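PDB 3K63: membrane-associated lipoprotein, which is of unknown function but is probably lipid-anchored to the Ureaplasma cell membrane, this piece being its Lipoprotein_17 domain. Local coordinates for residues D18-A23 / G44-Q49; K59-L64 / K80-L85. All coordinates share one frame; numbering follows the deposited sequence.

Contact 1 (D18-A23 / G44-Q49); sequences DFKLAA and GIEIQQ
D18 and Q48 form the first rung of an antiparallel ladder, their backbones bonded both ways, with Q48 N to D18 O the shorter bond at 2.7 Å and almost straight (171°). K20 and E46 repeat the pattern: E46 N reaches K20 O at 2.7 Å. Past L21 the chain leaves the strand, and A22 N still bonds to G44 O at 2.9 Å. Water 1 extends that end, donating to G44 O and weakly accepting from A23 N.

The result is a two-stranded beta ribbon, strand 17-21 beside strand 45-49, lying over the three-stranded sheet of this Lipoprotein_17 domain. Its apolar side carries F19, L21, I45 and I47. F19 CB meets I47 CD1 at 3.9 Å and I45 CG2 at 4.1 Å, while CG, set between the backbone N and the carbonyl carbon (chi1 65°), carries the ring away from strand 45-49 toward Y29 and F63.

The other side is polar. Q48 bends at chi2 (82°), which folds its amide back over the D18-K20 backbone and brings NE2 3.7 Å from K20 CB; NE2 also makes a weak bond to E46 OE2. K20 and E46 run side by side, NZ and OE1 4.3 Å apart, too far for a salt bridge. The carboxylate of D18 turns to another partner, OD1 making a hydrogen bond with Y29 OH.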
loop_
_atom_site.group_PDB
_atom_site.type_symbol
_atom_site.label_atom_id
_atom_site.label_comp_id
_atom_site.label_asym_id
_atom_site.label_seq_id
_atom_site.Cartn_x
_atom_site.Cartn_y
_atom_site.Cartn_z
ATOM N N ASP A 18 -7.054 1.582 -5.900
ATOM C CA ASP A 18 -5.687 1.624 -6.356
ATOM C C ASP A 18 -5.143 2.924 -5.798
ATOM O O ASP A 18 -5.909 3.798 -5.373
ATOM C CB ASP A 18 -5.621 1.650 -7.878
ATOM C CG ASP A 18 -5.783 0.269 -8.495
ATOM O OD1 ASP A 18 -5.131 -0.687 -8.012
ATOM O OD2 ASP A 18 -6.551 0.138 -9.478
ATOM N N PHE A 19 -3.825 3.047 -5.767
ATOM C CA PHE A 19 -3.224 4.268 -5.275
ATOM C C PHE A 19 -2.147 4.674 -6.253
ATOM O O PHE A 19 -1.658 3.871 -7.050
ATOM C CB PHE A 19 -2.612 4.081 -3.879
ATOM C CG PHE A 19 -1.457 3.123 -3.840
ATOM C CD1 PHE A 19 -1.646 1.798 -3.451
ATOM C CD2 PHE A 19 -0.177 3.541 -4.194
ATOM C CE1 PHE A 19 -0.580 0.900 -3.410
ATOM C CE2 PHE A 19 0.903 2.658 -4.161
ATOM C CZ PHE A 19 0.703 1.330 -3.767
ATOM N N LYS A 20 -1.791 5.941 -6.198
ATOM C CA LYS A 20 -0.762 6.450 -7.052
ATOM C C LYS A 20 -0.050 7.414 -6.126
ATOM O O LYS A 20 -0.686 8.118 -5.343
ATOM C CB LYS A 20 -1.391 7.161 -8.251
ATOM C CG LYS A 20 -0.575 7.000 -9.530
ATOM C CD LYS A 20 -1.257 7.545 -10.793
ATOM C CE LYS A 20 -1.151 9.068 -10.878
ATOM N NZ LYS A 20 -1.831 9.578 -12.107
ATOM N N LEU A 21 1.275 7.406 -6.187
ATOM C CA LEU A 21 2.083 8.271 -5.345
ATOM C C LEU A 21 2.471 9.553 -6.062
ATOM O O LEU A 21 2.937 9.535 -7.206
ATOM C CB LEU A 21 3.349 7.545 -4.902
ATOM C CG LEU A 21 3.355 6.836 -3.548
ATOM C CD1 LEU A 21 2.382 5.680 -3.537
ATOM C CD2 LEU A 21 4.789 6.354 -3.258
ATOM N N ALA A 22 2.279 10.670 -5.378
ATOM C CA ALA A 22 2.616 11.970 -5.937
ATOM C C ALA A 22 4.050 12.029 -6.476
ATOM O O ALA A 22 4.367 12.861 -7.331
ATOM C CB ALA A 22 2.421 13.052 -4.879
ATOM N N ALA A 23 4.907 11.142 -5.981
ATOM C CA ALA A 23 6.304 11.120 -6.392
ATOM C C ALA A 23 6.541 10.317 -7.671
ATOM O O ALA A 23 7.495 10.570 -8.395
ATOM C CB ALA A 23 7.159 10.584 -5.258
ATOM N N GLY A 44 2.925 12.334 -0.907
ATOM C CA GLY A 44 1.503 12.273 -1.191
ATOM C C GLY A 44 1.024 10.975 -1.800
ATOM O O GLY A 44 1.732 10.310 -2.561
ATOM N N ILE A 45 -0.197 10.610 -1.445
ATOM C CA ILE A 45 -0.807 9.399 -1.952
ATOM C C ILE A 45 -2.162 9.811 -2.512
ATOM O O ILE A 45 -2.934 10.496 -1.843
ATOM C CB ILE A 45 -1.030 8.380 -0.828
ATOM C CG1 ILE A 45 0.310 8.001 -0.193
ATOM C CG2 ILE A 45 -1.710 7.159 -1.375
ATOM C CD1 ILE A 45 0.195 7.285 1.165
ATOM N N GLU A 46 -2.439 9.419 -3.747
ATOM C CA GLU A 46 -3.710 9.725 -4.374
ATOM C C GLU A 46 -4.438 8.388 -4.427
ATOM O O GLU A 46 -3.943 7.443 -5.041
ATOM C CB GLU A 46 -3.491 10.225 -5.796
ATOM C CG GLU A 46 -4.760 10.674 -6.521
ATOM C CD GLU A 46 -4.611 10.680 -8.049
ATOM O OE1 GLU A 46 -3.581 11.193 -8.549
ATOM O OE2 GLU A 46 -5.526 10.175 -8.747
ATOM N N ILE A 47 -5.597 8.300 -3.770
ATOM C CA ILE A 47 -6.387 7.070 -3.765
ATOM C C ILE A 47 -7.442 7.082 -4.864
ATOM O O ILE A 47 -8.110 8.095 -5.079
ATOM C CB ILE A 47 -7.109 6.873 -2.425
ATOM C CG1 ILE A 47 -6.099 6.813 -1.286
ATOM C CG2 ILE A 47 -7.908 5.590 -2.456
ATOM C CD1 ILE A 47 -5.121 5.629 -1.396
ATOM N N GLN A 48 -7.571 5.968 -5.577
ATOM C CA GLN A 48 -8.586 5.864 -6.613
ATOM C C GLN A 48 -9.528 4.801 -6.096
ATOM O O GLN A 48 -9.374 3.612 -6.383
ATOM C CB GLN A 48 -8.007 5.401 -7.954
ATOM C CG GLN A 48 -7.061 6.383 -8.659
ATOM C CD GLN A 48 -5.633 6.316 -8.120
ATOM O OE1 GLN A 48 -5.035 5.233 -8.039
ATOM N NE2 GLN A 48 -5.079 7.474 -7.751
ATOM N N GLN A 49 -10.492 5.217 -5.291
ATOM C CA GLN A 49 -11.438 4.256 -4.762
ATOM C C GLN A 49 -12.450 3.972 -5.861
ATOM O O GLN A 49 -13.234 4.843 -6.242
ATOM C CB GLN A 49 -12.145 4.801 -3.519
ATOM C CG GLN A 49 -12.918 3.728 -2.792
ATOM C CD GLN A 49 -13.460 4.195 -1.466
ATOM O OE1 GLN A 49 -12.875 5.074 -0.828
ATOM N NE2 GLN A 49 -14.570 3.601 -1.028
HETATM O O HOH W 1 4.330 10.635 -3.021
#

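Contact 2 (K59-L64 / K80-L85)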
loop_
_atom_site.group_PDB
_atom_site.type_symbol
_atom_site.label_atom_id
_atom_site.label_comp_id
_atom_site.label_asym_id
_atom_site.label_seq_id
_atom_site.Cartn_x
_atom_site.Cartn_y
_atom_site.Cartn_z
ATOM N N LYS A 59 -8.084 5.048 3.191
ATOM C CA LYS A 59 -6.865 5.858 3.192
ATOM C C LYS A 59 -5.689 4.970 3.532
ATOM O O LYS A 59 -5.801 4.079 4.373
ATOM C CB LYS A 59 -6.914 6.939 4.259
ATOM C CG LYS A 59 -7.788 8.157 3.962
ATOM C CD LYS A 59 -7.347 8.903 2.709
ATOM C CE LYS A 59 -8.099 10.233 2.580
ATOM N NZ LYS A 59 -9.587 10.090 2.579
ATOM N N ILE A 60 -4.560 5.181 2.875
ATOM C CA ILE A 60 -3.375 4.413 3.222
ATOM C C ILE A 60 -2.621 5.432 4.075
ATOM O O ILE A 60 -2.188 6.463 3.576
ATOM C CB ILE A 60 -2.547 4.071 1.989
ATOM C CG1 ILE A 60 -3.290 3.022 1.161
ATOM C CG2 ILE A 60 -1.159 3.589 2.409
ATOM C CD1 ILE A 60 -2.683 2.772 -0.241
ATOM N N ILE A 61 -2.477 5.179 5.364
ATOM C CA ILE A 61 -1.782 6.153 6.197
ATOM C C ILE A 61 -0.275 5.864 6.336
ATOM O O ILE A 61 0.508 6.785 6.617
ATOM C CB ILE A 61 -2.485 6.282 7.589
ATOM C CG1 ILE A 61 -2.334 4.998 8.405
ATOM C CG2 ILE A 61 -3.958 6.570 7.384
ATOM C CD1 ILE A 61 -3.021 5.084 9.804
ATOM N N ASN A 62 0.118 4.604 6.106
ATOM C CA ASN A 62 1.532 4.191 6.183
ATOM C C ASN A 62 1.852 2.982 5.332
ATOM O O ASN A 62 1.016 2.102 5.157
ATOM C CB ASN A 62 1.954 3.836 7.609
ATOM C CG ASN A 62 1.941 5.027 8.533
ATOM O OD1 ASN A 62 1.015 5.195 9.327
ATOM N ND2 ASN A 62 2.958 5.881 8.424
ATOM N N PHE A 63 3.058 2.955 4.785
ATOM C CA PHE A 63 3.522 1.816 4.019
ATOM C C PHE A 63 4.616 1.238 4.934
ATOM O O PHE A 63 5.495 1.962 5.410
ATOM C CB PHE A 63 4.130 2.264 2.696
ATOM C CG PHE A 63 3.118 2.566 1.621
ATOM C CD1 PHE A 63 2.446 1.541 0.971
ATOM C CD2 PHE A 63 2.845 3.880 1.249
ATOM C CE1 PHE A 63 1.524 1.824 -0.031
ATOM C CE2 PHE A 63 1.929 4.162 0.255
ATOM C CZ PHE A 63 1.267 3.136 -0.382
ATOM N N LEU A 64 4.557 -0.059 5.192
ATOM C CA LEU A 64 5.546 -0.690 6.048
ATOM C C LEU A 64 6.096 -1.943 5.403
ATOM O O LEU A 64 5.406 -2.594 4.626
ATOM C CB LEU A 64 4.913 -1.059 7.378
ATOM C CG LEU A 64 4.337 0.074 8.228
ATOM C CD1 LEU A 64 3.486 -0.499 9.361
ATOM C CD2 LEU A 64 5.471 0.934 8.760
ATOM N N LYS A 80 3.300 -3.765 3.366
ATOM C CA LYS A 80 2.236 -3.911 4.336
ATOM C C LYS A 80 1.576 -2.536 4.328
ATOM O O LYS A 80 2.189 -1.532 4.700
ATOM C CB LYS A 80 2.854 -4.222 5.698
ATOM C CG LYS A 80 1.852 -4.566 6.793
ATOM C CD LYS A 80 2.491 -5.060 8.117
ATOM C CE LYS A 80 3.056 -6.472 7.965
ATOM N NZ LYS A 80 3.629 -7.022 9.238
ATOM N N LEU A 81 0.338 -2.485 3.860
ATOM C CA LEU A 81 -0.403 -1.231 3.797
ATOM C C LEU A 81 -1.213 -0.982 5.063
ATOM O O LEU A 81 -2.123 -1.743 5.402
ATOM C CB LEU A 81 -1.350 -1.238 2.603
ATOM C CG LEU A 81 -0.835 -0.696 1.276
ATOM C CD1 LEU A 81 0.292 -1.568 0.774
ATOM C CD2 LEU A 81 -1.991 -0.645 0.263
ATOM N N SER A 82 -0.886 0.086 5.769
ATOM C CA SER A 82 -1.608 0.410 6.982
ATOM C C SER A 82 -2.771 1.282 6.510
ATOM O O SER A 82 -2.554 2.381 5.999
ATOM C CB SER A 82 -0.693 1.174 7.933
ATOM O OG SER A 82 -1.313 1.411 9.179
ATOM N N LEU A 83 -3.997 0.786 6.683
ATOM C CA LEU A 83 -5.193 1.486 6.232
ATOM C C LEU A 83 -6.078 2.097 7.289
ATOM O O LEU A 83 -6.135 1.632 8.431
ATOM C CB LEU A 83 -6.059 0.534 5.430
ATOM C CG LEU A 83 -5.397 -0.250 4.308
ATOM C CD1 LEU A 83 -6.320 -1.393 3.883
ATOM C CD2 LEU A 83 -5.102 0.689 3.154
HETATM N N MSE A 84 -6.770 3.160 6.900
HETATM C CA MSE A 84 -7.725 3.792 7.787
HETATM C C MSE A 84 -9.031 3.666 7.016
HETATM O O MSE A 84 -9.143 4.160 5.895
HETATM C CB MSE A 84 -7.402 5.260 8.016
HETATM C CG MSE A 84 -8.367 5.924 8.958
HETATM SE SE MSE A 84 -7.907 7.726 9.434
HETATM C CE MSE A 84 -8.129 8.496 7.665
ATOM N N LEU A 85 -10.002 2.977 7.599
ATOM C CA LEU A 85 -11.294 2.773 6.947
ATOM C C LEU A 85 -12.400 3.502 7.696
ATOM O O LEU A 85 -12.648 3.224 8.874
ATOM C CB LEU A 85 -11.604 1.273 6.882
ATOM C CG LEU A 85 -10.484 0.400 6.306
ATOM C CD1 LEU A 85 -10.813 -1.067 6.483
ATOM C CD2 LEU A 85 -10.291 0.731 4.844
HETATM O O HOH W 2 -0.095 2.927 11.147
#
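I60 and L81 meet on the buried side of the pair, the methyl CD1 of I60 pressing on L81 CD2 at 3.5 Å. I60 CG1 lies 3.6 Å from L83 CD2 and so sits in the notch between the CD2 methyls of L81 and L83. F63 runs alongside L81, with ring atom CE1 3.7 Å from L81 CG, and I60 CG2 sits over one face of the ring near its rim.

The opposite side carries K59 and M84, a selenomethionine, lying next to each other, M84 bending at chi3 (66°) to bring CE 3.7 Å from K59 CG. I61 crosses M84 at about a right angle and rests CG2 on M84 CB, 3.7 Å away. Farther along, water 2 spans N62 OD1 and S82 OG, while N62 ND2 bonds to Y41 OH.

The bump in the strand is at I61 and N62, both opposite S82: I61 N bonds to S82 O at 2.9 Å, whereas N62 N reaches the same oxygen only weakly, at 3.5 Å. One extra residue is thereby taken up and the register shifts by one. This is a classic beta bulge, here in an antiparallel sheet whose middle strand, 79-87, also bonds to strand 93-100.

From the N terminus, strand 17-21 runs into a segment that includes helix 34-40, and contact 1 closes this loop when strand 45-49 returns beside it. The chain then turns into strand 56-64, passes through helix 70-76, and contact 2 closes the second loop as strand 79-87 comes back. The two closures are in series, neither nested nor crossed. Their centres are about 12 Å apart, and the apolar sides of ribbon and sheet touch: F19 CD1 lies 3.5 Å from I60 CD1, and I45 CD1 lies 3.7 Å from F63 CE2. Contact 1 thus lies against strand 56-64, while contact 2 ties that strand to the middle of its sheet.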